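Local coordinates for uncharacterized protein (Bacteroides ovatus, PDB 4FS7), which is of unknown function but, as an extracellular leucine-rich repeat protein, probably binds other proteins, at residues I76-P79 and S80-E84; K309-G312 and E313-E317; K197-R200 and D201-A205; K129-V133 and E134-G138. All coordinates share one frame; numbering follows the deposited sequence.

Interaction 1. Residues I76-P79 and S80-E84; sequences IKIP and STVRE
P79 and V82 close a type I beta turn: V82 N reaches back to P79 O at 3.1 Å in a nearly straight bond (167° at the hydrogen). In this leucine-rich repeat protein the turn is the corner at which the chain leaves strand 73-77 and heads for strand 84-85, which pairs in a different sheet. Apolar groups meet across the turn. I78 and V82 cross at about a right angle, and I78 does all its touching through one methyl, CG2, which lies anti to its own backbone N. That methyl sits 3.6 Å from V82 CB and also reaches both valine methyls, CG1 and CG2, so it packs against the valine's branch point. The two residues are buried, and I62 and I99 also pack on I78, extending this apolar patch into the flanking strands. On the more open side of the turn the P79 ring crosses T81 at about a right angle and lies obliquely to V82, its CG 4.1 Å from V82 CG2. S80 points its CB away from I76-P79 overall, though the atom itself touches P79 C at 3.7 Å. In T81 a chi1 of 55° places OG1 between the backbone N and the carbonyl carbon, facing the proline ring. The hydroxyl is hydrogen-bonded to V59 O, which ties the turn to strand 55-62, while I78 O accepts a bond from N100 ND2. With its polar contact directed to V59, T81 OG1 meets the proline simply by packing, 3.6 Å from P79 CG.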
ATOM      1  N   ILE A  76       1.551   2.938  31.333  1.00 14.50           N
ATOM      2  CA  ILE A  76       2.629   2.098  31.845  1.00 14.00           C
ATOM      3  C   ILE A  76       3.881   2.954  31.907  1.00 12.85           C
ATOM      4  O   ILE A  76       4.224   3.660  30.956  1.00 13.79           O
ATOM      5  CB  ILE A  76       2.860   0.869  30.919  1.00 14.04           C
ATOM      6  CG1 ILE A  76       1.582   0.010  30.816  1.00 14.86           C
ATOM      7  CG2 ILE A  76       4.076   0.056  31.381  1.00 17.97           C
ATOM      8  CD1 ILE A  76       1.602  -1.113  29.821  1.00 16.26           C
ATOM      9  N   LYS A  77       4.509   2.928  33.076  1.00 13.84           N
ATOM     10  CA  LYS A  77       5.758   3.618  33.344  0.50 13.44           C
ATOM     11  C   LYS A  77       6.873   2.579  33.370  1.00 13.14           C
ATOM     12  O   LYS A  77       6.866   1.674  34.218  1.00 13.49           O
ATOM     13  CB  LYS A  77       5.662   4.364  34.679  0.50 15.08           C
ATOM     14  CG  LYS A  77       4.500   5.375  34.770  0.50 15.64           C
ATOM     15  CD  LYS A  77       4.497   6.091  36.103  0.50 21.49           C
ATOM     16  CE  LYS A  77       3.939   7.483  35.999  0.50 25.03           C
ATOM     17  NZ  LYS A  77       4.442   8.353  37.108  0.50 22.38           N
ATOM     18  N   ILE A  78       7.826   2.707  32.465  1.00 12.79           N
ATOM     19  CA  ILE A  78       8.889   1.748  32.310  1.00 11.74           C
ATOM     20  C   ILE A  78      10.211   2.360  32.783  1.00 11.94           C
ATOM     21  O   ILE A  78      10.590   3.411  32.305  1.00 12.99           O
ATOM     22  CB  ILE A  78       9.025   1.274  30.841  1.00 11.26           C
ATOM     23  CG1 ILE A  78       7.701   0.735  30.293  1.00 13.15           C
ATOM     24  CG2 ILE A  78      10.116   0.227  30.723  1.00 12.09           C
ATOM     25  CD1 ILE A  78       7.737   0.138  28.849  1.00 14.92           C
ATOM     26  N   PRO A  79      10.912   1.718  33.731  1.00 11.84           N
ATOM     27  CA  PRO A  79      12.137   2.300  34.246  1.00 11.98           C
ATOM     28  C   PRO A  79      13.300   2.157  33.257  1.00 11.25           C
ATOM     29  O   PRO A  79      13.269   1.326  32.358  1.00 11.83           O
ATOM     30  CB  PRO A  79      12.400   1.468  35.512  1.00 13.22           C
ATOM     31  CG  PRO A  79      11.853   0.122  35.161  1.00 12.76           C
ATOM     32  CD  PRO A  79      10.614   0.426  34.352  1.00 12.17           C
ATOM     33  N   SER A  80      14.354   2.938  33.455  1.00 11.90           N
ATOM     34  CA  SER A  80      15.475   2.990  32.530  1.00 12.40           C
ATOM     35  C   SER A  80      16.257   1.708  32.437  1.00 12.54           C
ATOM     36  O   SER A  80      17.055   1.511  31.516  1.00 14.06           O
ATOM     37  CB  SER A  80      16.417   4.116  32.896  1.00 13.81           C
ATOM     38  OG  SER A  80      17.089   3.836  34.116  1.00 14.37           O
ATOM     39  N   THR A  81      16.044   0.841  33.424  1.00 12.48           N
ATOM     40  CA  THR A  81      16.725  -0.424  33.500  1.00 12.56           C
ATOM     41  C   THR A  81      16.214  -1.474  32.519  1.00 12.50           C
ATOM     42  O   THR A  81      16.911  -2.460  32.247  1.00 13.43           O
ATOM     43  CB  THR A  81      16.656  -0.990  34.934  1.00 14.17           C
ATOM     44  OG1 THR A  81      15.286  -1.054  35.350  1.00 13.92           O
ATOM     45  CG2 THR A  81      17.425  -0.031  35.889  1.00 16.55           C
ATOM     46  N   VAL A  82      15.018  -1.249  31.972  1.00 11.27           N
ATOM     47  CA  VAL A  82      14.461  -2.154  30.987  1.00 12.77           C
ATOM     48  C   VAL A  82      15.137  -1.909  29.658  1.00 12.91           C
ATOM     49  O   VAL A  82      15.043  -0.835  29.091  1.00 16.06           O
ATOM     50  CB  VAL A  82      12.931  -2.012  30.909  1.00 12.69           C
ATOM     51  CG1 VAL A  82      12.358  -2.671  29.645  1.00 13.97           C
ATOM     52  CG2 VAL A  82      12.263  -2.599  32.147  1.00 13.37           C
ATOM     53  N   ARG A  83      15.806  -2.942  29.159  1.00 12.07           N
ATOM     54  CA  ARG A  83      16.582  -2.865  27.917  1.00 14.61           C
ATOM     55  C   ARG A  83      16.044  -3.720  26.792  1.00 14.01           C
ATOM     56  O   ARG A  83      16.540  -3.606  25.658  1.00 14.71           O
ATOM     57  CB  ARG A  83      18.045  -3.191  28.142  1.00 18.39           C
ATOM     58  CG  ARG A  83      18.331  -4.522  28.611  1.00 24.49           C
ATOM     59  CD  ARG A  83      19.834  -4.607  28.952  1.00 34.69           C
ATOM     60  NE  ARG A  83      20.179  -6.007  29.178  1.00 46.11           N
ATOM     61  CZ  ARG A  83      20.496  -6.558  30.350  1.00 47.57           C
ATOM     62  NH1 ARG A  83      20.586  -5.839  31.467  1.00 46.44           N
ATOM     63  NH2 ARG A  83      20.743  -7.858  30.392  1.00 50.20           N
ATOM     64  N   GLU A  84      14.992  -4.480  27.062  1.00 13.17           N
ATOM     65  CA  GLU A  84      14.391  -5.371  26.072  0.50 14.09           C
ATOM     66  C   GLU A  84      12.912  -5.480  26.366  1.00 13.04           C
ATOM     67  O   GLU A  84      12.514  -5.575  27.515  1.00 13.35           O
ATOM     68  CB  GLU A  84      15.035  -6.745  26.187  0.50 16.89           C
ATOM     69  CG  GLU A  84      14.563  -7.782  25.203  0.50 22.17           C
ATOM     70  CD  GLU A  84      15.276  -9.115  25.413  0.50 25.63           C
ATOM     71  OE1 GLU A  84      16.484  -9.089  25.734  0.50 25.00           O
ATOM     72  OE2 GLU A  84      14.624 -10.170  25.249  0.50 30.86           O
TER

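Interaction 2. Residues K309-G312 and E313-E317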
ATOM      1  N   LYS A 309       1.914  -1.422 -29.203  1.00 11.86           N
ATOM      2  CA  LYS A 309       1.638  -2.426 -30.215  1.00 12.30           C
ATOM      3  C   LYS A 309       0.603  -3.478 -29.895  1.00 12.06           C
ATOM      4  O   LYS A 309       0.124  -4.171 -30.780  1.00 12.46           O
ATOM      5  CB  LYS A 309       2.943  -3.109 -30.618  1.00 15.05           C
ATOM      6  CG  LYS A 309       3.937  -2.083 -31.270  1.00 21.24           C
ATOM      7  CD  LYS A 309       5.216  -2.653 -31.818  1.00 25.24           C
ATOM      8  CE  LYS A 309       6.171  -1.476 -32.191  1.00 28.40           C
ATOM      9  NZ  LYS A 309       7.403  -1.941 -32.876  1.00 31.09           N
ATOM     10  N   PHE A 310       0.223  -3.598 -28.631  1.00 12.25           N
ATOM     11  CA  PHE A 310      -0.773  -4.602 -28.203  1.00 11.19           C
ATOM     12  C   PHE A 310      -1.741  -4.003 -27.222  1.00 10.41           C
ATOM     13  O   PHE A 310      -1.329  -3.359 -26.248  1.00 12.83           O
ATOM     14  CB  PHE A 310      -0.098  -5.806 -27.563  1.00 11.74           C
ATOM     15  CG  PHE A 310       0.912  -6.452 -28.460  1.00 14.04           C
ATOM     16  CD1 PHE A 310       2.239  -6.011 -28.513  1.00 15.83           C
ATOM     17  CD2 PHE A 310       0.531  -7.460 -29.320  1.00 15.09           C
ATOM     18  CE1 PHE A 310       3.165  -6.591 -29.389  1.00 18.61           C
ATOM     19  CE2 PHE A 310       1.442  -8.060 -30.171  1.00 18.07           C
ATOM     20  CZ  PHE A 310       2.763  -7.610 -30.214  1.00 19.83           C
ATOM     21  N   ILE A 311      -3.031  -4.226 -27.435  1.00  9.84           N
ATOM     22  CA  ILE A 311      -4.075  -3.806 -26.505  1.00  9.32           C
ATOM     23  C   ILE A 311      -4.635  -5.073 -25.846  1.00  9.49           C
ATOM     24  O   ILE A 311      -5.234  -5.919 -26.506  1.00 10.12           O
ATOM     25  CB  ILE A 311      -5.256  -3.056 -27.187  0.60 10.88           C
ATOM     26  CG1 ILE A 311      -4.765  -1.966 -28.162  0.60 14.26           C
ATOM     27  CG2 ILE A 311      -6.215  -2.511 -26.091  0.60 10.48           C
ATOM     28  CD1 ILE A 311      -3.979  -0.856 -27.465  0.60 16.25           C
ATOM     29  N   GLY A 312      -4.377  -5.239 -24.547  1.00  9.36           N
ATOM     30  CA  GLY A 312      -4.710  -6.415 -23.851  1.00  9.90           C
ATOM     31  C   GLY A 312      -6.173  -6.689 -23.665  1.00  8.78           C
ATOM     32  O   GLY A 312      -7.009  -5.804 -23.768  1.00  9.26           O
ATOM     33  N   GLU A 313      -6.459  -7.923 -23.286  1.00  9.48           N
ATOM     34  CA  GLU A 313      -7.790  -8.366 -22.951  1.00  8.31           C
ATOM     35  C   GLU A 313      -8.469  -7.432 -21.964  1.00  7.88           C
ATOM     36  O   GLU A 313      -7.910  -7.075 -20.920  1.00  9.04           O
ATOM     37  CB  GLU A 313      -7.697  -9.780 -22.380  0.50 10.34           C
ATOM     38  CG  GLU A 313      -8.995 -10.496 -22.237  0.50 11.31           C
ATOM     39  CD  GLU A 313      -8.897 -12.038 -22.266  0.50 13.26           C
ATOM     40  OE1 GLU A 313      -8.154 -12.672 -23.091  0.50 11.90           O
ATOM     41  OE2 GLU A 313      -9.675 -12.628 -21.495  0.50 14.17           O
ATOM     42  N   GLU A 314      -9.707  -7.000 -22.253  1.00  7.89           N
ATOM     43  CA  GLU A 314     -10.522  -6.170 -21.380  1.00  7.36           C
ATOM     44  C   GLU A 314      -9.840  -4.845 -21.007  1.00  7.93           C
ATOM     45  O   GLU A 314     -10.256  -4.192 -20.039  1.00  8.74           O
ATOM     46  CB  GLU A 314     -10.915  -6.915 -20.087  1.00  8.59           C
ATOM     47  CG  GLU A 314     -11.825  -8.107 -20.299  1.00  9.62           C
ATOM     48  CD  GLU A 314     -12.142  -8.842 -19.012  1.00 13.13           C
ATOM     49  OE1 GLU A 314     -11.969  -8.267 -17.913  1.00 14.07           O
ATOM     50  OE2 GLU A 314     -12.587 -10.004 -19.119  1.00 16.69           O
ATOM     51  N   ALA A 315      -8.880  -4.368 -21.814  1.00  7.93           N
ATOM     52  CA  ALA A 315      -8.128  -3.171 -21.396  1.00  8.10           C
ATOM     53  C   ALA A 315      -8.952  -1.917 -21.203  1.00  7.69           C
ATOM     54  O   ALA A 315      -8.652  -1.109 -20.337  1.00  8.42           O
ATOM     55  CB  ALA A 315      -6.954  -2.918 -22.306  1.00 10.05           C
ATOM     56  N   PHE A 316      -9.948  -1.744 -22.062  1.00  7.29           N
ATOM     57  CA  PHE A 316     -10.824  -0.608 -22.027  1.00  7.98           C
ATOM     58  C   PHE A 316     -12.289  -1.007 -21.797  1.00  8.73           C
ATOM     59  O   PHE A 316     -13.237  -0.226 -22.036  1.00  9.22           O
ATOM     60  CB  PHE A 316     -10.716   0.287 -23.273  1.00  8.00           C
ATOM     61  CG  PHE A 316      -9.351   0.894 -23.475  1.00  7.88           C
ATOM     62  CD1 PHE A 316      -9.044   2.104 -22.885  1.00  9.44           C
ATOM     63  CD2 PHE A 316      -8.394   0.275 -24.236  1.00  8.73           C
ATOM     64  CE1 PHE A 316      -7.806   2.683 -23.064  1.00  9.66           C
ATOM     65  CE2 PHE A 316      -7.159   0.844 -24.420  1.00  9.90           C
ATOM     66  CZ  PHE A 316      -6.873   2.067 -23.828  1.00 10.29           C
ATOM     67  N   GLU A 317     -12.499  -2.215 -21.269  1.00  7.50           N
ATOM     68  CA  GLU A 317     -13.883  -2.651 -21.047  1.00  7.79           C
ATOM     69  C   GLU A 317     -14.573  -1.694 -20.059  1.00  8.51           C
ATOM     70  O   GLU A 317     -13.975  -1.295 -19.042  1.00  8.55           O
ATOM     71  CB  GLU A 317     -13.923  -4.097 -20.572  1.00  8.69           C
ATOM     72  CG  GLU A 317     -15.328  -4.559 -20.193  1.00  8.63           C
ATOM     73  CD  GLU A 317     -15.563  -6.054 -20.134  1.00  8.20           C
ATOM     74  OE1 GLU A 317     -14.870  -6.794 -20.802  1.00  9.44           O
ATOM     75  OE2 GLU A 317     -16.512  -6.372 -19.415  1.00 16.74           O
TER
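G312 stands at the head of a type II beta turn, its carbonyl O receiving A315 N at 3.1 Å. The N-H...O angle of 141° makes this a bent bond. A315 CB rests 3.2 Å from G312 O, which is thus approached by both the amide N and the methyl. S338 OG is hydrogen-bonded to that carbonyl as well, joining the turn to the next coil. E313 takes the first corner, only its CB brushing G312 C at 3.7 Å while the extended chain runs outward. E314 follows with left-handed backbone angles, as the third residue of a type II turn. Beneath the turn, I311 supplies the apolar side: in the conformer described here, one of two modelled, CG2 is anti to the backbone N and touches A315 CB at 3.9 Å. The same methyl meets F316 CE2 at 3.9 Å, approaching the edge of the ring in its plane, the two side chains crossing at about a right angle. The F316 ring meets F339, planes about 5° apart, and F293, about 20° apart, on neighbouring coils. Short strands turning at each coil, with apolar residues packed inward and repeated from coil to coil, are the architecture of a BspA-type leucine-rich repeat solenoid.

Interaction 3. Residues K197-R200 and D201-A205; sequences KIIR and DYCFA
I199 meets C203 and F204 through two branches that part at its CB. The shorter branch is CG2, anti to the backbone N, and it presses on C203 CB at 3.4 Å, tighter than usual carbon-carbon contact. C203 SG lies 3.9 Å from the same methyl. The longer branch leaves through CG1, which is beside the backbone N (chi1 -65°), and extends to CD1. This terminal methyl comes within 4.2 Å of F204 CE2, at the edge of the ring and near its plane. C203 touches both residues: its SG also lies 3.7 Å above the plane of the F204 ring, displaced toward the rim. The framework is that of a leucine-rich repeat coil, strand 198-199 running into a type II turn from R200 to C203 that overlaps a type I turn from Y202 to A205. The first turn is closed by a weak bond from C203 N to R200 O, 3.3 Å long. L222 packs on I199 and L176 on C203 and F204, so residues of the coils before and after pack on the group. On the outer side the Y202 ring meets F225 almost parallel, and D201 OD1 accepts a hydrogen bond from D224 N.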
ATOM      1  N   LYS A 197      14.485   2.658  -3.183  1.00 11.75           N
ATOM      2  CA  LYS A 197      14.558   1.790  -4.376  0.50 10.54           C
ATOM      3  C   LYS A 197      13.252   1.084  -4.702  1.00 11.08           C
ATOM      4  O   LYS A 197      12.852   0.971  -5.855  1.00 11.60           O
ATOM      5  CB  LYS A 197      15.616   0.706  -4.177  0.50 10.44           C
ATOM      6  CG  LYS A 197      17.057   1.242  -3.891  0.50  9.35           C
ATOM      7  CD  LYS A 197      17.682   1.965  -5.119  0.50 13.12           C
ATOM      8  CE  LYS A 197      18.972   2.706  -4.819  0.50 12.65           C
ATOM      9  NZ  LYS A 197      20.110   1.780  -4.589  0.50 21.88           N
ATOM     10  N   ILE A 198      12.591   0.602  -3.650  1.00  9.91           N
ATOM     11  CA  ILE A 198      11.447  -0.327  -3.771  1.00 10.83           C
ATOM     12  C   ILE A 198      10.332   0.027  -2.814  1.00  9.85           C
ATOM     13  O   ILE A 198      10.603   0.222  -1.623  1.00 10.88           O
ATOM     14  CB  ILE A 198      11.956  -1.790  -3.462  1.00 12.84           C
ATOM     15  CG1 ILE A 198      12.975  -2.248  -4.494  1.00 14.32           C
ATOM     16  CG2 ILE A 198      10.772  -2.763  -3.316  1.00 14.22           C
ATOM     17  CD1 ILE A 198      13.725  -3.513  -4.080  1.00 20.48           C
ATOM     18  N   ILE A 199       9.103   0.062  -3.314  1.00  9.55           N
ATOM     19  CA  ILE A 199       7.887   0.111  -2.488  1.00  9.64           C
ATOM     20  C   ILE A 199       7.174  -1.207  -2.744  1.00 10.23           C
ATOM     21  O   ILE A 199       6.775  -1.496  -3.885  1.00 10.85           O
ATOM     22  CB  ILE A 199       6.990   1.319  -2.820  1.00  9.93           C
ATOM     23  CG1 ILE A 199       7.710   2.619  -2.471  1.00 11.23           C
ATOM     24  CG2 ILE A 199       5.644   1.193  -2.135  1.00  9.71           C
ATOM     25  CD1 ILE A 199       7.007   3.898  -2.937  1.00 11.61           C
ATOM     26  N   ARG A 200       7.020  -2.016  -1.702  1.00  9.54           N
ATOM     27  CA  ARG A 200       6.419  -3.332  -1.823  1.00 10.54           C
ATOM     28  C   ARG A 200       4.902  -3.295  -1.856  1.00 10.30           C
ATOM     29  O   ARG A 200       4.270  -2.248  -1.722  1.00 11.52           O
ATOM     30  CB  ARG A 200       6.956  -4.251  -0.719  1.00 11.07           C
ATOM     31  CG  ARG A 200       8.430  -4.591  -0.905  1.00 11.58           C
ATOM     32  CD  ARG A 200       8.861  -5.720   0.016  1.00 14.19           C
ATOM     33  NE  ARG A 200      10.244  -6.142  -0.191  1.00 16.76           N
ATOM     34  CZ  ARG A 200      11.004  -6.746   0.742  1.00 19.12           C
ATOM     35  NH1 ARG A 200      10.516  -6.951   1.969  1.00 19.34           N
ATOM     36  NH2 ARG A 200      12.274  -7.092   0.472  1.00 22.36           N
ATOM     37  N   ASP A 201       4.320  -4.475  -2.019  1.00 10.32           N
ATOM     38  CA  ASP A 201       2.874  -4.608  -2.223  1.00  9.93           C
ATOM     39  C   ASP A 201       2.078  -3.947  -1.128  1.00  8.49           C
ATOM     40  O   ASP A 201       2.443  -4.050   0.049  1.00  9.89           O
ATOM     41  CB  ASP A 201       2.462  -6.096  -2.277  1.00 10.53           C
ATOM     42  CG  ASP A 201       3.123  -6.930  -3.351  1.00 14.28           C
ATOM     43  OD1 ASP A 201       3.744  -6.422  -4.256  1.00 15.28           O
ATOM     44  OD2 ASP A 201       2.968  -8.179  -3.286  1.00 19.55           O
ATOM     45  N   TYR A 202       0.944  -3.312  -1.450  1.00  8.90           N
ATOM     46  CA  TYR A 202      -0.006  -2.767  -0.516  1.00  9.29           C
ATOM     47  C   TYR A 202       0.550  -1.662   0.363  1.00  8.74           C
ATOM     48  O   TYR A 202      -0.156  -1.264   1.275  1.00  9.71           O
ATOM     49  CB  TYR A 202      -0.585  -3.886   0.369  1.00 10.66           C
ATOM     50  CG  TYR A 202      -1.353  -4.914  -0.410  1.00 10.99           C
ATOM     51  CD1 TYR A 202      -2.663  -4.693  -0.821  1.00 11.37           C
ATOM     52  CD2 TYR A 202      -0.763  -6.085  -0.740  1.00 12.13           C
ATOM     53  CE1 TYR A 202      -3.359  -5.673  -1.548  1.00 12.06           C
ATOM     54  CE2 TYR A 202      -1.443  -7.071  -1.496  1.00 14.77           C
ATOM     55  CZ  TYR A 202      -2.728  -6.832  -1.905  1.00 12.16           C
ATOM     56  OH  TYR A 202      -3.396  -7.800  -2.625  1.00 14.77           O
ATOM     57  N   CYS A 203       1.716  -1.098   0.062  1.00  8.76           N
ATOM     58  CA  CYS A 203       2.359  -0.208   1.043  1.00  9.10           C
ATOM     59  C   CYS A 203       1.459   0.944   1.503  1.00  9.28           C
ATOM     60  O   CYS A 203       1.413   1.250   2.698  1.00 10.45           O
ATOM     61  CB  CYS A 203       3.679   0.289   0.473  1.00  9.69           C
ATOM     62  SG  CYS A 203       4.698   1.166   1.629  1.00 12.70           S
ATOM     63  N   PHE A 204       0.799   1.603   0.533  1.00  8.76           N
ATOM     64  CA  PHE A 204      -0.050   2.748   0.806  1.00  8.87           C
ATOM     65  C   PHE A 204      -1.499   2.450   0.432  1.00  9.12           C
ATOM     66  O   PHE A 204      -2.303   3.368   0.315  1.00 10.02           O
ATOM     67  CB  PHE A 204       0.436   4.018   0.105  1.00  9.69           C
ATOM     68  CG  PHE A 204       1.813   4.421   0.493  1.00  9.00           C
ATOM     69  CD1 PHE A 204       2.023   5.135   1.684  1.00 10.82           C
ATOM     70  CD2 PHE A 204       2.902   4.088  -0.276  1.00 10.22           C
ATOM     71  CE1 PHE A 204       3.260   5.512   2.082  1.00 10.74           C
ATOM     72  CE2 PHE A 204       4.178   4.490   0.130  1.00 12.40           C
ATOM     73  CZ  PHE A 204       4.328   5.229   1.288  1.00 12.11           C
ATOM     74  N   ALA A 205      -1.878   1.168   0.352  1.00  9.61           N
ATOM     75  CA  ALA A 205      -3.265   0.845   0.027  1.00  9.50           C
ATOM     76  C   ALA A 205      -4.228   1.421   1.033  1.00 10.60           C
ATOM     77  O   ALA A 205      -3.992   1.306   2.222  1.00 12.18           O
ATOM     78  CB  ALA A 205      -3.438  -0.658  -0.119  1.00 10.75           C
TER

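Interaction 4. Residues K129-V133 and E134-G138; sequences KSIGV and EAFKG
A local contact folds residues 129-138 back on themselves where strand 130-131 gives way to a tight double turn, and I131, A135 and F136 make its buried side. I131 CG2 lies 3.5 Å from A135 CB and 4.0 Å from F136 CE2, so a single methyl serves both partners. A135 N bonds to G132 O at 3.2 Å and 139°, completing a type II turn. A second turn, type I, runs from E134 to K137 with a weak backbone bond. This is one coil of a BspA-type leucine-rich repeat, and the F136 ring meets F113 and F158 of neighbouring coils, planes at about 5°. On the outer side V133 and E134 lie side by side, pointing the same way. V133 CG1, anti to its backbone N (chi1 169°), rests 3.7 Å from E134 CG, and E134 OE2 is 4.1 Å from the same methyl. The glutamate also touches C111 and E156 on the flanking coils. Replacing E134 by an alanine would remove CG and the carboxylate, probably leaving V133 CG1 without the chain it packs along and losing the touches on C111 and E156. K137 NZ makes a salt bridge to E156 OE1.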
ATOM      1  N   LYS A 129      17.067   0.318  16.448  1.00 12.28           N
ATOM      2  CA  LYS A 129      17.607  -0.323  15.257  1.00 12.21           C
ATOM      3  C   LYS A 129      16.557  -1.038  14.402  1.00 12.46           C
ATOM      4  O   LYS A 129      16.737  -1.143  13.206  1.00 13.47           O
ATOM      5  CB  LYS A 129      18.720  -1.281  15.631  1.00 15.11           C
ATOM      6  CG  LYS A 129      19.932  -0.588  16.254  1.00 18.07           C
ATOM      7  CD  LYS A 129      20.530   0.528  15.371  1.00 20.37           C
ATOM      8  CE  LYS A 129      21.244   0.044  14.065  1.00 26.84           C
ATOM      9  NZ  LYS A 129      21.762   1.193  13.170  1.00 23.58           N
ATOM     10  N   SER A 130      15.470  -1.506  14.990  1.00 12.70           N
ATOM     11  CA  SER A 130      14.467  -2.212  14.197  0.50 11.11           C
ATOM     12  C   SER A 130      13.088  -2.130  14.794  1.00 11.37           C
ATOM     13  O   SER A 130      12.900  -1.990  16.006  1.00 11.83           O
ATOM     14  CB  SER A 130      14.848  -3.681  14.015  0.50 13.49           C
ATOM     15  OG  SER A 130      14.771  -4.385  15.250  0.50 16.08           O
ATOM     16  N   ILE A 131      12.114  -2.175  13.893  1.00 11.03           N
ATOM     17  CA  ILE A 131      10.693  -2.181  14.219  1.00 10.57           C
ATOM     18  C   ILE A 131      10.082  -3.397  13.534  1.00 10.82           C
ATOM     19  O   ILE A 131      10.247  -3.566  12.326  1.00 12.23           O
ATOM     20  CB  ILE A 131       9.999  -0.895  13.750  1.00 10.59           C
ATOM     21  CG1 ILE A 131      10.555   0.311  14.505  1.00 11.45           C
ATOM     22  CG2 ILE A 131       8.459  -0.990  13.881  1.00 12.38           C
ATOM     23  CD1 ILE A 131      10.108   1.687  13.949  1.00 12.41           C
ATOM     24  N   GLY A 132       9.384  -4.242  14.291  1.00 11.80           N
ATOM     25  CA  GLY A 132       8.921  -5.509  13.773  1.00 12.10           C
ATOM     26  C   GLY A 132       7.616  -5.451  13.011  1.00 10.95           C
ATOM     27  O   GLY A 132       6.973  -4.419  12.915  1.00 11.67           O
ATOM     28  N   VAL A 133       7.239  -6.627  12.515  1.00 11.67           N
ATOM     29  CA  VAL A 133       5.979  -6.822  11.792  1.00 11.30           C
ATOM     30  C   VAL A 133       4.799  -6.375  12.668  1.00 10.90           C
ATOM     31  O   VAL A 133       4.686  -6.757  13.839  1.00 12.27           O
ATOM     32  CB  VAL A 133       5.853  -8.272  11.346  1.00 12.21           C
ATOM     33  CG1 VAL A 133       4.446  -8.576  10.818  1.00 14.30           C
ATOM     34  CG2 VAL A 133       6.889  -8.573  10.306  1.00 14.63           C
ATOM     35  N   GLU A 134       3.942  -5.522  12.123  1.00 11.28           N
ATOM     36  CA  GLU A 134       2.729  -5.122  12.794  1.00 10.94           C
ATOM     37  C   GLU A 134       2.990  -4.455  14.148  1.00 11.57           C
ATOM     38  O   GLU A 134       2.142  -4.434  15.012  1.00 12.29           O
ATOM     39  CB  GLU A 134       1.751  -6.277  12.922  1.00 12.29           C
ATOM     40  CG  GLU A 134       1.269  -6.749  11.549  1.00 13.53           C
ATOM     41  CD  GLU A 134       0.462  -8.014  11.570  1.00 23.01           C
ATOM     42  OE1 GLU A 134      -0.070  -8.414  12.594  1.00 28.40           O
ATOM     43  OE2 GLU A 134       0.315  -8.623  10.478  1.00 31.49           O
ATOM     44  N   ALA A 135       4.174  -3.873  14.329  1.00 10.85           N
ATOM     45  CA  ALA A 135       4.560  -3.385  15.665  1.00 10.94           C
ATOM     46  C   ALA A 135       3.615  -2.347  16.238  1.00 10.99           C
ATOM     47  O   ALA A 135       3.404  -2.299  17.447  1.00 12.06           O
ATOM     48  CB  ALA A 135       5.999  -2.839  15.611  1.00 12.90           C
ATOM     49  N   PHE A 136       3.112  -1.455  15.372  1.00 10.63           N
ATOM     50  CA  PHE A 136       2.256  -0.351  15.792  1.00 11.60           C
ATOM     51  C   PHE A 136       0.882  -0.396  15.095  1.00 11.80           C
ATOM     52  O   PHE A 136       0.207   0.618  15.011  1.00 12.84           O
ATOM     53  CB  PHE A 136       2.923   1.003  15.556  1.00 11.91           C
ATOM     54  CG  PHE A 136       4.175   1.203  16.367  1.00 12.04           C
ATOM     55  CD1 PHE A 136       4.095   1.504  17.729  1.00 12.83           C
ATOM     56  CD2 PHE A 136       5.445   1.010  15.822  1.00 13.90           C
ATOM     57  CE1 PHE A 136       5.225   1.683  18.466  1.00 15.00           C
ATOM     58  CE2 PHE A 136       6.576   1.191  16.606  1.00 15.20           C
ATOM     59  CZ  PHE A 136       6.437   1.511  17.919  1.00 15.80           C
ATOM     60  N   LYS A 137       0.473  -1.581  14.654  1.00 11.97           N
ATOM     61  CA  LYS A 137      -0.749  -1.699  13.867  1.00 11.79           C
ATOM     62  C   LYS A 137      -1.955  -1.231  14.681  1.00 12.43           C
ATOM     63  O   LYS A 137      -2.246  -1.745  15.780  1.00 15.64           O
ATOM     64  CB  LYS A 137      -0.914  -3.127  13.371  1.00 13.17           C
ATOM     65  CG  LYS A 137      -2.175  -3.356  12.556  1.00 16.44           C
ATOM     66  CD  LYS A 137      -2.203  -4.740  11.921  1.00 19.83           C
ATOM     67  CE  LYS A 137      -3.346  -4.872  10.932  1.00 24.13           C
ATOM     68  NZ  LYS A 137      -3.260  -6.157  10.160  1.00 31.09           N
ATOM     69  N   GLY A 138      -2.657  -0.228  14.193  1.00 13.58           N
ATOM     70  CA  GLY A 138      -3.843   0.277  14.877  1.00 13.99           C
ATOM     71  C   GLY A 138      -3.598   1.353  15.895  1.00 14.62           C
ATOM     72  O   GLY A 138      -4.544   1.897  16.436  1.00 18.46           O
TER

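How the interactions relate
Each contact bends the chain just after a short strand. The isoleucine, its small or valine partner and the phenylalanine are buried, whereas S80, E313 and R200 are exposed. Interactions 2, 3 and 4 set an isoleucine against a small residue and a phenylalanine, through one methyl in interactions 2 and 4 and two in interaction 3, under overlapping type II and type I turns. Interaction 3, near the middle of the chain, uses cysteine for alanine, and its turn bond is weak. Interaction 1 differs: a proline-led type I turn, a straighter bond, and valine at the position of the small residue with no phenylalanine after it. Interactions 1 and 2 lie about 59 Å apart between centres.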